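Local coordinates for ankyrin repeat domain protein (Legionella pneumophila subsp. pneumophila, PDB 6MCA) that acts as a bacterial effector that interacts with LARP7 of the host 7SK snRNP complex and probably has a cysteine protease-like fold, at residues L59-I64 and H236-G241; H161-Q166 and F419-H424; R390-C395 and A412-I417. All coordinates share one frame; numbering follows the deposited sequence.

Contact 1 (L59-I64 and H236-G241)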
ATOM      1  N   LEU A  59      19.236  14.990 -10.437  1.00 29.68           N
ATOM      2  CA  LEU A  59      19.386  13.553 -10.648  1.00 25.26           C
ATOM      3  C   LEU A  59      18.051  12.832 -10.503  1.00 35.07           C
ATOM      4  O   LEU A  59      17.752  11.907 -11.267  1.00 27.50           O
ATOM      5  CB  LEU A  59      20.414  12.984  -9.672  1.00 26.65           C
ATOM      6  CG  LEU A  59      20.849  11.540  -9.925  1.00 29.02           C
ATOM      7  CD1 LEU A  59      21.445  11.398 -11.317  1.00 17.77           C
ATOM      8  CD2 LEU A  59      21.837  11.083  -8.863  1.00 24.18           C
ATOM      9  N   ILE A  60      17.236  13.242  -9.529  1.00 25.55           N
ATOM     10  CA  ILE A  60      15.915  12.642  -9.380  1.00 20.39           C
ATOM     11  C   ILE A  60      15.025  13.003 -10.564  1.00 34.95           C
ATOM     12  O   ILE A  60      14.206  12.187 -11.001  1.00 29.78           O
ATOM     13  CB  ILE A  60      15.290  13.061  -8.036  1.00 25.49           C
ATOM     14  CG1 ILE A  60      16.095  12.473  -6.874  1.00 24.97           C
ATOM     15  CG2 ILE A  60      13.837  12.623  -7.952  1.00 32.14           C
ATOM     16  CD1 ILE A  60      15.502  12.755  -5.511  1.00 25.18           C
ATOM     17  N   GLU A  61      15.175  14.212 -11.111  1.00 25.43           N
ATOM     18  CA  GLU A  61      14.459  14.558 -12.337  1.00 30.24           C
ATOM     19  C   GLU A  61      14.870  13.643 -13.484  1.00 31.57           C
ATOM     20  O   GLU A  61      14.019  13.168 -14.248  1.00 34.95           O
ATOM     21  CB  GLU A  61      14.716  16.021 -12.701  1.00 25.83           C
ATOM     22  CG  GLU A  61      14.155  17.027 -11.711  1.00 35.15           C
ATOM     23  CD  GLU A  61      12.658  17.224 -11.850  1.00 52.55           C
ATOM     24  OE1 GLU A  61      12.072  16.690 -12.815  1.00 50.12           O
ATOM     25  OE2 GLU A  61      12.068  17.918 -10.996  1.00 44.73           O
ATOM     26  N   CYS A  62      16.175  13.386 -13.618  1.00 26.16           N
ATOM     27  CA  CYS A  62      16.653  12.465 -14.645  1.00 26.40           C
ATOM     28  C   CYS A  62      16.068  11.072 -14.453  1.00 25.94           C
ATOM     29  O   CYS A  62      15.676  10.414 -15.423  1.00 36.21           O
ATOM     30  CB  CYS A  62      18.180  12.405 -14.623  1.00 24.54           C
ATOM     31  SG  CYS A  62      18.991  13.931 -15.122  1.00 35.54           S
ATOM     32  N   ALA A  63      16.011  10.605 -13.204  1.00 24.14           N
ATOM     33  CA  ALA A  63      15.449   9.285 -12.933  1.00 36.71           C
ATOM     34  C   ALA A  63      13.965   9.236 -13.280  1.00 30.81           C
ATOM     35  O   ALA A  63      13.492   8.265 -13.882  1.00 35.42           O
ATOM     36  CB  ALA A  63      15.673   8.909 -11.468  1.00 19.83           C
ATOM     37  N   ILE A  64      13.217  10.279 -12.912  1.00 34.82           N
ATOM     38  CA  ILE A  64      11.784  10.314 -13.192  1.00 30.24           C
ATOM     39  C   ILE A  64      11.531  10.331 -14.694  1.00 40.46           C
ATOM     40  O   ILE A  64      10.617   9.661 -15.192  1.00 36.62           O
ATOM     41  CB  ILE A  64      11.136  11.526 -12.493  1.00 36.49           C
ATOM     42  CG1 ILE A  64      11.082  11.305 -10.980  1.00 31.77           C
ATOM     43  CG2 ILE A  64       9.740  11.787 -13.043  1.00 25.73           C
ATOM     44  CD1 ILE A  64      10.454  12.454 -10.219  1.00 30.02           C
ATOM     45  N   HIS A 236       3.331  11.737  -9.650  1.00 37.02           N
ATOM     46  CA  HIS A 236       4.614  12.254  -9.194  1.00 29.69           C
ATOM     47  C   HIS A 236       5.338  13.058 -10.264  1.00 27.08           C
ATOM     48  O   HIS A 236       6.263  13.809  -9.934  1.00 31.47           O
ATOM     49  CB  HIS A 236       5.513  11.106  -8.730  1.00 27.85           C
ATOM     50  CG  HIS A 236       4.983  10.365  -7.542  1.00 47.97           C
ATOM     51  ND1 HIS A 236       5.069  10.860  -6.258  1.00 40.29           N
ATOM     52  CD2 HIS A 236       4.366   9.164  -7.443  1.00 27.61           C
ATOM     53  CE1 HIS A 236       4.524   9.997  -5.419  1.00 48.13           C
ATOM     54  NE2 HIS A 236       4.091   8.959  -6.112  1.00 45.09           N
ATOM     55  N   HIS A 237       4.944  12.921 -11.523  1.00 26.34           N
ATOM     56  CA  HIS A 237       5.639  13.611 -12.602  1.00 27.49           C
ATOM     57  C   HIS A 237       5.443  15.118 -12.473  1.00 42.50           C
ATOM     58  O   HIS A 237       4.316  15.575 -12.247  1.00 40.85           O
ATOM     59  CB  HIS A 237       5.138  13.125 -13.958  1.00 26.52           C
ATOM     60  CG  HIS A 237       6.108  13.350 -15.075  1.00 39.29           C
ATOM     61  ND1 HIS A 237       6.398  14.605 -15.567  1.00 33.86           N
ATOM     62  CD2 HIS A 237       6.857  12.482 -15.795  1.00 36.21           C
ATOM     63  CE1 HIS A 237       7.284  14.499 -16.541  1.00 44.10           C
ATOM     64  NE2 HIS A 237       7.577  13.221 -16.700  1.00 41.08           N
ATOM     65  N   PRO A 238       6.504  15.919 -12.604  1.00 52.83           N
ATOM     66  CA  PRO A 238       6.350  17.373 -12.440  1.00 40.39           C
ATOM     67  C   PRO A 238       5.561  18.043 -13.553  1.00 37.40           C
ATOM     68  O   PRO A 238       4.996  19.119 -13.319  1.00 48.79           O
ATOM     69  CB  PRO A 238       7.800  17.878 -12.406  1.00 36.93           C
ATOM     70  CG  PRO A 238       8.586  16.817 -13.105  1.00 35.31           C
ATOM     71  CD  PRO A 238       7.910  15.522 -12.785  1.00 31.10           C
ATOM     72  N   ARG A 239       5.496  17.451 -14.749  1.00 31.67           N
ATOM     73  CA  ARG A 239       4.802  18.089 -15.869  1.00 31.70           C
ATOM     74  C   ARG A 239       4.442  17.001 -16.882  1.00 40.22           C
ATOM     75  O   ARG A 239       5.312  16.527 -17.616  1.00 53.84           O
ATOM     76  CB  ARG A 239       5.665  19.173 -16.497  1.00 43.88           C
ATOM     77  CG  ARG A 239       5.110  19.757 -17.787  1.00 43.28           C
ATOM     78  CD  ARG A 239       6.171  20.561 -18.521  1.00 37.08           C
ATOM     79  NE  ARG A 239       6.782  21.569 -17.658  1.00 63.26           N
ATOM     80  CZ  ARG A 239       7.898  22.229 -17.949  1.00 67.30           C
ATOM     81  NH1 ARG A 239       8.378  23.127 -17.100  1.00 51.73           N
ATOM     82  NH2 ARG A 239       8.538  21.989 -19.086  1.00 42.48           N
ATOM     83  N   LEU A 240       3.166  16.626 -16.915  1.00 34.94           N
ATOM     84  CA  LEU A 240       2.707  15.614 -17.856  1.00 37.49           C
ATOM     85  C   LEU A 240       2.782  16.134 -19.287  1.00 33.14           C
ATOM     86  O   LEU A 240       2.573  17.320 -19.555  1.00 38.52           O
ATOM     87  CB  LEU A 240       1.277  15.187 -17.530  1.00 32.74           C
ATOM     88  CG  LEU A 240       1.065  14.522 -16.169  1.00 40.60           C
ATOM     89  CD1 LEU A 240      -0.394  14.142 -15.981  1.00 40.78           C
ATOM     90  CD2 LEU A 240       1.965  13.306 -16.020  1.00 43.07           C
ATOM     91  N   GLY A 241       3.081  15.227 -20.213  1.00 40.60           N
ATOM     92  CA  GLY A 241       3.255  15.598 -21.603  1.00 20.31           C
ATOM     93  C   GLY A 241       2.432  14.778 -22.575  1.00 41.11           C
ATOM     94  O   GLY A 241       1.449  14.141 -22.187  1.00 42.23           O
TER
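Glu61 and Ile64, three residues apart on helix 58-65 of the N-terminal ankyrin-like helical region, meet His237 and Pro238 of the loop between helices 215-233 and 242-251. The contact is superficial: the segments bury 170 Å² in all, no hydrogen bond crosses between them, and the CA atoms of Ile64 and His237 stay 7.0 Å apart. Ile64 supplies the apolar part. With its CG1 turned beside the backbone N (chi1 -72°), its CG2 faces the loop and lies 4.2 Å from Pro238 CD. The same methyl approaches the His237 ring obliquely, 4.0 Å from CD2. One turn earlier, the Glu61 chain bends at chi2 (-77°) and brings OE1 alongside the proline, 3.5 Å from Pro238 CG. Its other carboxylate oxygen is close to Asp52, so the pair may share a proton or have a raised pKa. Tyr54 and Ile31 also touch Pro238, while Trp94 of helix 91-97, within the predicted ankyrin repeat, packs on Ile64 and meets edge-to-face the ring of His236, whose NE2 bonds Glu189. The His237 ring meets His244 edge-to-face. Both its nitrogens are bonded: NE2 to a tartaric acid molecule, probably from the crystallisation liquor, and ND1 to Arg239 N at 3.1 Å, with this donor only 2° out of the ring plane.

Contact 2 (H161-Q166 and F419-H424)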
ATOM      1  N   HIS A 161      -2.742  -3.640   8.631  1.00 33.16           N
ATOM      2  CA  HIS A 161      -3.973  -3.226   7.963  1.00 23.13           C
ATOM      3  C   HIS A 161      -5.074  -4.274   8.102  1.00 26.91           C
ATOM      4  O   HIS A 161      -6.209  -3.944   8.465  1.00 34.28           O
ATOM      5  CB  HIS A 161      -3.694  -2.928   6.490  1.00 26.60           C
ATOM      6  CG  HIS A 161      -2.972  -1.636   6.263  1.00 32.29           C
ATOM      7  ND1 HIS A 161      -3.301  -0.474   6.929  1.00 31.17           N
ATOM      8  CD2 HIS A 161      -1.941  -1.322   5.443  1.00 30.33           C
ATOM      9  CE1 HIS A 161      -2.501   0.499   6.530  1.00 35.81           C
ATOM     10  NE2 HIS A 161      -1.668   0.012   5.629  1.00 40.85           N
ATOM     11  N   ARG A 162      -4.759  -5.542   7.820  1.00 35.51           N
ATOM     12  CA  ARG A 162      -5.779  -6.588   7.837  1.00 34.20           C
ATOM     13  C   ARG A 162      -6.343  -6.798   9.235  1.00 32.72           C
ATOM     14  O   ARG A 162      -7.552  -6.999   9.402  1.00 27.04           O
ATOM     15  CB  ARG A 162      -5.200  -7.897   7.300  1.00 23.51           C
ATOM     16  CG  ARG A 162      -4.892  -7.889   5.816  1.00 24.81           C
ATOM     17  CD  ARG A 162      -6.157  -7.925   4.979  1.00 29.33           C
ATOM     18  NE  ARG A 162      -5.851  -8.135   3.567  1.00 35.03           N
ATOM     19  CZ  ARG A 162      -6.618  -7.719   2.566  1.00 36.29           C
ATOM     20  NH1 ARG A 162      -7.744  -7.065   2.816  1.00 35.90           N
ATOM     21  NH2 ARG A 162      -6.255  -7.953   1.311  1.00 24.45           N
ATOM     22  N   PHE A 163      -5.485  -6.765  10.252  1.00 28.70           N
ATOM     23  CA  PHE A 163      -5.910  -6.965  11.630  1.00 33.49           C
ATOM     24  C   PHE A 163      -6.251  -5.661  12.340  1.00 37.44           C
ATOM     25  O   PHE A 163      -6.574  -5.692  13.533  1.00 38.18           O
ATOM     26  CB  PHE A 163      -4.827  -7.719  12.410  1.00 33.81           C
ATOM     27  CG  PHE A 163      -4.701  -9.165  12.023  1.00 34.39           C
ATOM     28  CD1 PHE A 163      -5.564 -10.115  12.547  1.00 34.82           C
ATOM     29  CD2 PHE A 163      -3.726  -9.576  11.128  1.00 35.96           C
ATOM     30  CE1 PHE A 163      -5.455 -11.447  12.190  1.00 34.24           C
ATOM     31  CE2 PHE A 163      -3.611 -10.907  10.767  1.00 31.01           C
ATOM     32  CZ  PHE A 163      -4.476 -11.843  11.299  1.00 32.48           C
ATOM     33  N   GLU A 164      -6.184  -4.527  11.637  1.00 39.33           N
ATOM     34  CA  GLU A 164      -6.568  -3.222  12.182  1.00 39.25           C
ATOM     35  C   GLU A 164      -5.797  -2.894  13.458  1.00 35.56           C
ATOM     36  O   GLU A 164      -6.363  -2.427  14.447  1.00 38.43           O
ATOM     37  CB  GLU A 164      -8.077  -3.149  12.426  1.00 21.75           C
ATOM     38  CG  GLU A 164      -8.915  -3.270  11.164  1.00 46.32           C
ATOM     39  CD  GLU A 164     -10.399  -3.124  11.433  1.00 60.34           C
ATOM     40  OE1 GLU A 164     -11.202  -3.745  10.704  1.00 77.45           O
ATOM     41  OE2 GLU A 164     -10.763  -2.389  12.374  1.00 79.59           O
ATOM     42  N   LEU A 165      -4.489  -3.138  13.435  1.00 38.52           N
ATOM     43  CA  LEU A 165      -3.654  -2.879  14.596  1.00 33.94           C
ATOM     44  C   LEU A 165      -3.386  -1.387  14.748  1.00 38.21           C
ATOM     45  O   LEU A 165      -3.279  -0.647  13.765  1.00 36.62           O
ATOM     46  CB  LEU A 165      -2.331  -3.637  14.486  1.00 30.39           C
ATOM     47  CG  LEU A 165      -2.437  -5.151  14.301  1.00 37.21           C
ATOM     48  CD1 LEU A 165      -1.054  -5.780  14.217  1.00 38.95           C
ATOM     49  CD2 LEU A 165      -3.244  -5.770  15.430  1.00 38.58           C
ATOM     50  N   GLN A 166      -3.277  -0.949  15.998  1.00 44.83           N
ATOM     51  CA  GLN A 166      -2.974   0.434  16.327  1.00 50.10           C
ATOM     52  C   GLN A 166      -1.559   0.539  16.882  1.00 44.00           C
ATOM     53  O   GLN A 166      -1.033  -0.410  17.471  1.00 41.71           O
ATOM     54  CB  GLN A 166      -3.974   0.993  17.345  1.00 35.24           C
ATOM     55  CG  GLN A 166      -5.410   1.038  16.850  1.00 50.28           C
ATOM     56  CD  GLN A 166      -6.315   1.841  17.766  1.00 78.04           C
ATOM     57  OE1 GLN A 166      -5.938   2.180  18.888  1.00 84.79           O
ATOM     58  NE2 GLN A 166      -7.516   2.149  17.290  1.00 89.19           N
ATOM     59  N   PHE A 419      -3.056  -9.621  21.136  1.00 40.93           N
ATOM     60  CA  PHE A 419      -3.655  -8.746  22.136  1.00 52.20           C
ATOM     61  C   PHE A 419      -4.770  -7.892  21.544  1.00 50.90           C
ATOM     62  O   PHE A 419      -5.825  -7.727  22.167  1.00 52.98           O
ATOM     63  CB  PHE A 419      -2.585  -7.859  22.771  1.00 54.39           C
ATOM     64  CG  PHE A 419      -3.077  -7.064  23.948  1.00 75.57           C
ATOM     65  CD1 PHE A 419      -3.313  -7.679  25.168  1.00 70.98           C
ATOM     66  CD2 PHE A 419      -3.302  -5.701  23.836  1.00 77.60           C
ATOM     67  CE1 PHE A 419      -3.766  -6.949  26.252  1.00 74.14           C
ATOM     68  CE2 PHE A 419      -3.754  -4.967  24.917  1.00 72.20           C
ATOM     69  CZ  PHE A 419      -3.986  -5.592  26.126  1.00 70.76           C
ATOM     70  N   GLN A 420      -4.568  -7.346  20.342  1.00 52.45           N
ATOM     71  CA  GLN A 420      -5.512  -6.370  19.816  1.00 43.89           C
ATOM     72  C   GLN A 420      -6.656  -6.985  19.021  1.00 40.42           C
ATOM     73  O   GLN A 420      -7.771  -6.454  19.060  1.00 49.80           O
ATOM     74  CB  GLN A 420      -4.782  -5.354  18.931  1.00 40.06           C
ATOM     75  CG  GLN A 420      -3.655  -4.605  19.627  1.00 37.78           C
ATOM     76  CD  GLN A 420      -3.183  -3.400  18.834  1.00 41.61           C
ATOM     77  OE1 GLN A 420      -3.982  -2.701  18.210  1.00 35.78           O
ATOM     78  NE2 GLN A 420      -1.878  -3.155  18.851  1.00 35.16           N
ATOM     79  N   ALA A 421      -6.425  -8.085  18.303  1.00 42.09           N
ATOM     80  CA  ALA A 421      -7.364  -8.531  17.283  1.00 48.39           C
ATOM     81  C   ALA A 421      -8.070  -9.842  17.601  1.00 46.03           C
ATOM     82  O   ALA A 421      -8.929 -10.264  16.818  1.00 57.91           O
ATOM     83  CB  ALA A 421      -6.644  -8.657  15.935  1.00 35.76           C
ATOM     84  N   CYS A 422      -7.751 -10.497  18.713  1.00 55.90           N
ATOM     85  CA  CYS A 422      -8.310 -11.807  19.031  1.00 51.16           C
ATOM     86  C   CYS A 422      -9.287 -11.686  20.195  1.00 56.34           C
ATOM     87  O   CYS A 422      -8.898 -11.283  21.297  1.00 60.23           O
ATOM     88  CB  CYS A 422      -7.203 -12.809  19.359  1.00 55.58           C
ATOM     89  SG  CYS A 422      -6.177 -13.274  17.943  1.00 54.09           S
ATOM     90  N   ASP A 423     -10.546 -12.040  19.948  1.00 50.68           N
ATOM     91  CA  ASP A 423     -11.572 -12.096  20.978  1.00 63.91           C
ATOM     92  C   ASP A 423     -11.760 -13.538  21.434  1.00 73.52           C
ATOM     93  O   ASP A 423     -11.803 -14.458  20.612  1.00 60.15           O
ATOM     94  CB  ASP A 423     -12.900 -11.532  20.468  1.00 54.01           C
ATOM     95  CG  ASP A 423     -12.776 -10.102  19.976  1.00 96.42           C
ATOM     96  OD1 ASP A 423     -11.869  -9.383  20.447  1.00 82.68           O
ATOM     97  OD2 ASP A 423     -13.591  -9.695  19.120  1.00103.20           O
ATOM     98  N   HIS A 424     -11.880 -13.728  22.750  1.00 73.66           N
ATOM     99  CA  HIS A 424     -11.938 -15.068  23.322  1.00 64.68           C
ATOM    100  C   HIS A 424     -13.213 -15.823  22.963  1.00 73.70           C
ATOM    101  O   HIS A 424     -13.279 -17.033  23.203  1.00 77.93           O
ATOM    102  CB  HIS A 424     -11.797 -14.992  24.844  1.00 77.01           C
ATOM    103  CG  HIS A 424     -13.103 -14.900  25.571  1.00 93.30           C
ATOM    104  ND1 HIS A 424     -13.819 -13.727  25.668  1.00 84.73           N
ATOM    105  CD2 HIS A 424     -13.819 -15.836  26.239  1.00 89.78           C
ATOM    106  CE1 HIS A 424     -14.922 -13.943  26.362  1.00 86.22           C
ATOM    107  NE2 HIS A 424     -14.946 -15.215  26.721  1.00102.90           N
TER
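Gln420 OE1 accepts the backbone N-H of Gln166 at 2.9 Å, a nearly straight bond (169°) whose donor is tilted somewhat from the carbonyl plane. The same amide returns a second bond: Gln420 NE2 donates to Gln166 O at 3.2 Å, lying in that carbonyl's plane on a lone pair. One side chain thus takes both the N-H and the C=O of a single residue, much as a neighbouring strand would. Gln420 can do so because its chain runs extended beyond CG (chi2 -167°) from near the end of helix 404-421. Across the contact, helix 147-162 closes with a Schellman motif at Glu164, where phi is positive, and the chain then runs past Gln420. Apolar contacts accompany the two bonds. Leu165 CD2 lies 3.8 Å from Gln420 CB, the two side chains crossing at a slant, and the methyl of Ala421 sits 3.8 Å from Phe163 CD1, coming obliquely to the ring. Phe163 also packs on Lys388 of helix 373-399, and Leu165 on Tyr183. Because one bond needs the amide oxygen and the other its nitrogen, a flip of the Gln420 amide would lose both, so the pair fixes its rotation.

Contact 3 (R390-C395 and A412-I417)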
ATOM      1  N   ARG A 390      -3.204 -15.928   5.774  1.00 32.42           N
ATOM      2  CA  ARG A 390      -1.987 -16.055   4.977  1.00 30.80           C
ATOM      3  C   ARG A 390      -0.854 -15.228   5.570  1.00 37.02           C
ATOM      4  O   ARG A 390       0.285 -15.699   5.671  1.00 42.61           O
ATOM      5  CB  ARG A 390      -2.262 -15.631   3.531  1.00 32.90           C
ATOM      6  CG  ARG A 390      -1.096 -15.845   2.572  1.00 24.71           C
ATOM      7  CD  ARG A 390      -0.284 -14.569   2.360  1.00 36.10           C
ATOM      8  NE  ARG A 390      -1.057 -13.513   1.712  1.00 38.02           N
ATOM      9  CZ  ARG A 390      -0.522 -12.422   1.171  1.00 38.80           C
ATOM     10  NH1 ARG A 390       0.791 -12.240   1.200  1.00 37.64           N
ATOM     11  NH2 ARG A 390      -1.300 -11.511   0.600  1.00 29.55           N
ATOM     12  N   ALA A 391      -1.147 -13.985   5.959  1.00 25.85           N
ATOM     13  CA  ALA A 391      -0.118 -13.148   6.570  1.00 33.25           C
ATOM     14  C   ALA A 391       0.346 -13.732   7.899  1.00 35.74           C
ATOM     15  O   ALA A 391       1.552 -13.743   8.201  1.00 38.15           O
ATOM     16  CB  ALA A 391      -0.643 -11.725   6.753  1.00 26.08           C
ATOM     17  N   LEU A 392      -0.597 -14.231   8.707  1.00 35.24           N
ATOM     18  CA  LEU A 392      -0.218 -14.862   9.968  1.00 33.33           C
ATOM     19  C   LEU A 392       0.684 -16.072   9.735  1.00 31.84           C
ATOM     20  O   LEU A 392       1.687 -16.259  10.440  1.00 35.52           O
ATOM     21  CB  LEU A 392      -1.471 -15.262  10.746  1.00 28.66           C
ATOM     22  CG  LEU A 392      -1.258 -15.916  12.112  1.00 41.96           C
ATOM     23  CD1 LEU A 392      -0.384 -15.041  12.991  1.00 37.44           C
ATOM     24  CD2 LEU A 392      -2.594 -16.184  12.783  1.00 30.20           C
ATOM     25  N   ASP A 393       0.348 -16.899   8.740  1.00 33.31           N
ATOM     26  CA  ASP A 393       1.164 -18.070   8.431  1.00 35.64           C
ATOM     27  C   ASP A 393       2.544 -17.666   7.929  1.00 39.64           C
ATOM     28  O   ASP A 393       3.539 -18.326   8.243  1.00 33.29           O
ATOM     29  CB  ASP A 393       0.456 -18.944   7.396  1.00 33.30           C
ATOM     30  CG  ASP A 393      -0.792 -19.604   7.946  1.00 52.28           C
ATOM     31  OD1 ASP A 393      -0.984 -19.582   9.180  1.00 42.68           O
ATOM     32  OD2 ASP A 393      -1.583 -20.141   7.142  1.00 56.69           O
ATOM     33  N   GLU A 394       2.621 -16.595   7.134  1.00 37.60           N
ATOM     34  CA  GLU A 394       3.919 -16.088   6.695  1.00 41.49           C
ATOM     35  C   GLU A 394       4.786 -15.716   7.889  1.00 41.11           C
ATOM     36  O   GLU A 394       5.970 -16.072   7.950  1.00 38.82           O
ATOM     37  CB  GLU A 394       3.731 -14.880   5.777  1.00 39.40           C
ATOM     38  CG  GLU A 394       3.552 -15.218   4.311  1.00 44.37           C
ATOM     39  CD  GLU A 394       3.404 -13.981   3.445  1.00 62.55           C
ATOM     40  OE1 GLU A 394       3.244 -12.876   4.006  1.00 50.23           O
ATOM     41  OE2 GLU A 394       3.450 -14.114   2.204  1.00 59.09           O
ATOM     42  N   CYS A 395       4.208 -14.993   8.851  1.00 35.80           N
ATOM     43  CA  CYS A 395       4.963 -14.621  10.047  1.00 37.40           C
ATOM     44  C   CYS A 395       5.438 -15.855  10.808  1.00 36.06           C
ATOM     45  O   CYS A 395       6.607 -15.946  11.209  1.00 42.65           O
ATOM     46  CB  CYS A 395       4.114 -13.729  10.950  1.00 35.97           C
ATOM     47  SG  CYS A 395       4.462 -11.973  10.778  1.00 59.87           S
ATOM     48  N   ALA A 412       6.996  -9.561  18.355  1.00 39.36           N
ATOM     49  CA  ALA A 412       6.235  -8.359  18.688  1.00 38.40           C
ATOM     50  C   ALA A 412       4.990  -8.237  17.818  1.00 40.35           C
ATOM     51  O   ALA A 412       3.908  -7.894  18.310  1.00 38.22           O
ATOM     52  CB  ALA A 412       7.118  -7.121  18.543  1.00 33.27           C
ATOM     53  N   ILE A 413       5.123  -8.523  16.520  1.00 33.09           N
ATOM     54  CA  ILE A 413       3.968  -8.454  15.624  1.00 33.41           C
ATOM     55  C   ILE A 413       2.909  -9.475  16.031  1.00 39.66           C
ATOM     56  O   ILE A 413       1.708  -9.170  16.068  1.00 34.56           O
ATOM     57  CB  ILE A 413       4.412  -8.652  14.163  1.00 33.51           C
ATOM     58  CG1 ILE A 413       5.379  -7.542  13.744  1.00 23.28           C
ATOM     59  CG2 ILE A 413       3.206  -8.682  13.235  1.00 29.67           C
ATOM     60  CD1 ILE A 413       6.033  -7.780  12.400  1.00 27.09           C
ATOM     61  N   LEU A 414       3.337 -10.702  16.343  1.00 33.26           N
ATOM     62  CA  LEU A 414       2.389 -11.740  16.739  1.00 34.80           C
ATOM     63  C   LEU A 414       1.697 -11.383  18.048  1.00 37.76           C
ATOM     64  O   LEU A 414       0.492 -11.617  18.207  1.00 40.24           O
ATOM     65  CB  LEU A 414       3.101 -13.087  16.862  1.00 36.45           C
ATOM     66  CG  LEU A 414       3.729 -13.664  15.590  1.00 39.50           C
ATOM     67  CD1 LEU A 414       4.462 -14.964  15.893  1.00 45.34           C
ATOM     68  CD2 LEU A 414       2.682 -13.872  14.510  1.00 33.23           C
ATOM     69  N   GLY A 415       2.442 -10.815  18.999  1.00 38.01           N
ATOM     70  CA  GLY A 415       1.828 -10.377  20.241  1.00 44.37           C
ATOM     71  C   GLY A 415       0.829  -9.258  20.028  1.00 44.12           C
ATOM     72  O   GLY A 415      -0.219  -9.217  20.679  1.00 48.89           O
ATOM     73  N   GLY A 416       1.140  -8.334  19.117  1.00 46.47           N
ATOM     74  CA  GLY A 416       0.174  -7.305  18.769  1.00 38.10           C
ATOM     75  C   GLY A 416      -1.106  -7.891  18.206  1.00 37.26           C
ATOM     76  O   GLY A 416      -2.210  -7.507  18.606  1.00 35.42           O
ATOM     77  N   ILE A 417      -0.970  -8.833  17.268  1.00 40.84           N
ATOM     78  CA  ILE A 417      -2.141  -9.529  16.728  1.00 42.83           C
ATOM     79  C   ILE A 417      -2.956 -10.143  17.860  1.00 40.79           C
ATOM     80  O   ILE A 417      -4.165  -9.911  17.981  1.00 46.64           O
ATOM     81  CB  ILE A 417      -1.715 -10.603  15.711  1.00 45.28           C
ATOM     82  CG1 ILE A 417      -0.996  -9.976  14.518  1.00 36.89           C
ATOM     83  CG2 ILE A 417      -2.925 -11.407  15.251  1.00 24.56           C
ATOM     84  CD1 ILE A 417      -0.590 -10.988  13.465  1.00 39.09           C
TER
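Helices 373-399 and 404-421 run roughly antiparallel through these segments, with axes 11.0 Å apart at closest approach and N-to-C directions 144° apart, as the two arms of a helical hairpin. The interface is apolar and centres on one methyl group. Leu414 CD2 reaches between Leu392 and Cys395, residues three apart on the facing helix, and lies 3.6 Å from Leu392 CD1 and 3.8 Å from Cys395 CB. The two leucines cross at about a right angle. Leu392 reaches over because its CG stands anti to the backbone N (chi1 -179°), which also brings CD1 to 4.1 Å from Ile417 CD1. Farther along, Cys395 SG touches Ile413 CG2 at 4.3 Å. Neighbouring helices continue the packing: in helix 427-440, Ile436 touches both Leu414 and Ile417, and Arg432 touches Leu392, while Asn155 and Ile159 of helix 147-162 touch Cys395. All five residues that meet across the hairpin are buried and no hydrogen bond joins the segments, so the two arms are held here by dispersion and the exclusion of water.

In the fold
Contacts 2 and 3 form one packed region, whereas contact 1 lies on the opposite side of the chain's centre. The former two share helix 404-421, their centres are 10 Å apart, and they touch: Phe163 CE1 lies 4.0 Å from Ile417 CG2, and Leu165 CD2 3.8 Å from Gly416 O. Contact 3 is nested in the loop that contact 2 closes; the segments of contacts 1 and 2 alternate along the chain. The centre of contact 1 is 40 Å from that of contact 2 (nearest atoms about 16 Å) and 38 Å from that of contact 3 (about 22 Å). Tartaric acid at His237 and glycerol near Glu164, probably from crystallisation, do not by themselves establish a functional site.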